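Local coordinates for putative lipoprotein (Pectobacterium atrosepticum SCRI1043, PDB 3BDU) that is of unknown function but is probably a membrane-anchored lipoprotein, of which this is the small all-beta part that follows the signal region, at residues L7-N10 with D11-I15. Numbering follows the deposited sequence.
Sequences LHTN and DGRTI
The tip of the beta hairpin formed by strands 4-9 and 14-18 is closed by T9, D11 and R13, whose polar groups gather on one side of the turn. T9 OG1 sits between its own backbone N and carbonyl carbon (chi1 70°), where it accepts the R13 N-H at 3.0 Å, linking its strand to the returning chain. It also donates to D11 OD1, though the 2.4 Å length is doubtful. R13 NE meets D11 OD1 at 3.0 Å, a salt bridge on the syn side but 33° out of the carboxylate plane; NH2 adds a weak bond to OD2. T9 CG2 lies over one guanidinium face. This is a type I turn with a G1 bulge, G12 and R13 opposite T9: glycine adopts the left-handed backbone (phi 69°) without strain, T9 N bonds R13 O at 3.0 Å, and G12 N reaches T9 O weakly. Within this small SH3-clan domain 14-18 is an outer strand and 4-9 the middle one, with 47-52 beyond. L7 and I15 form a hydrogen-bonded pair (L7 N to I15 O 2.7 Å, I15 N to L7 O 2.8 Å); their apolar side chains share a face and touch Y32. On the other face, in the non-hydrogen-bonded pair, the T14 methyl CG2 comes obliquely against H8 CD2 at 3.8 Å; beta-branched T14 and I15 suit extended backbone. R13 NH2 also bridges to E49 of a second subunit.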
# COMPACT_ATOMS: atom_id res chain seq x y z
N LEU A 7 -19.40 -1.69 -12.72
CA LEU A 7 -18.09 -1.97 -12.15
C LEU A 7 -17.55 -3.29 -12.71
O LEU A 7 -18.28 -4.29 -12.76
CB LEU A 7 -18.17 -2.11 -10.62
CG LEU A 7 -18.49 -0.91 -9.72
CD1 LEU A 7 -19.82 -0.30 -10.12
CD2 LEU A 7 -18.53 -1.37 -8.27
N HIS A 8 -16.29 -3.28 -13.13
CA HIS A 8 -15.64 -4.48 -13.64
C HIS A 8 -14.64 -4.90 -12.57
O HIS A 8 -13.76 -4.13 -12.21
CB HIS A 8 -14.93 -4.19 -14.96
CG HIS A 8 -15.85 -3.71 -16.04
ND1 HIS A 8 -16.51 -2.50 -15.96
CD2 HIS A 8 -16.26 -4.29 -17.19
CE1 HIS A 8 -17.29 -2.36 -17.01
NE2 HIS A 8 -17.16 -3.43 -17.78
N THR A 9 -14.81 -6.11 -12.05
CA THR A 9 -13.94 -6.62 -11.00
C THR A 9 -12.73 -7.36 -11.55
O THR A 9 -12.70 -7.75 -12.72
CB THR A 9 -14.69 -7.61 -10.11
OG1 THR A 9 -14.93 -8.81 -10.85
CG2 THR A 9 -16.03 -7.03 -9.66
N ASN A 10 -11.73 -7.56 -10.71
CA ASN A 10 -10.55 -8.27 -11.15
C ASN A 10 -10.77 -9.77 -11.20
O ASN A 10 -9.83 -10.54 -11.41
CB ASN A 10 -9.34 -7.91 -10.27
CG ASN A 10 -8.69 -6.60 -10.70
OD1 ASN A 10 -8.48 -6.36 -11.89
ND2 ASN A 10 -8.34 -5.77 -9.73
N ASP A 11 -12.01 -10.20 -11.00
CA ASP A 11 -12.32 -11.62 -11.07
C ASP A 11 -13.36 -11.91 -12.16
O ASP A 11 -14.14 -12.86 -12.06
CB ASP A 11 -12.80 -12.17 -9.72
CG ASP A 11 -13.89 -11.34 -9.08
OD1 ASP A 11 -14.86 -10.96 -9.77
OD2 ASP A 11 -13.79 -11.07 -7.87
N GLY A 12 -13.37 -11.06 -13.19
CA GLY A 12 -14.28 -11.25 -14.31
C GLY A 12 -15.77 -11.05 -14.12
O GLY A 12 -16.57 -11.69 -14.81
N ARG A 13 -16.16 -10.16 -13.22
CA ARG A 13 -17.58 -9.89 -12.99
C ARG A 13 -17.88 -8.45 -13.37
O ARG A 13 -17.00 -7.60 -13.38
CB ARG A 13 -17.95 -10.08 -11.52
CG ARG A 13 -18.29 -11.50 -11.09
CD ARG A 13 -18.73 -11.50 -9.64
NE ARG A 13 -17.67 -11.00 -8.78
CZ ARG A 13 -17.85 -10.37 -7.62
NH1 ARG A 13 -19.08 -10.14 -7.17
NH2 ARG A 13 -16.80 -9.95 -6.93
N THR A 14 -19.14 -8.19 -13.70
CA THR A 14 -19.59 -6.85 -14.04
C THR A 14 -20.77 -6.64 -13.11
O THR A 14 -21.66 -7.48 -13.02
CB THR A 14 -20.06 -6.73 -15.50
OG1 THR A 14 -21.09 -7.70 -15.75
CG2 THR A 14 -18.90 -6.97 -16.46
N ILE A 15 -20.75 -5.53 -12.38
CA ILE A 15 -21.80 -5.23 -11.42
C ILE A 15 -22.44 -3.89 -11.76
O ILE A 15 -21.75 -2.90 -12.01
CB ILE A 15 -21.19 -5.18 -9.98
CG1 ILE A 15 -20.47 -6.49 -9.69
CG2 ILE A 15 -22.29 -4.95 -8.94
CD1 ILE A 15 -19.77 -6.52 -8.33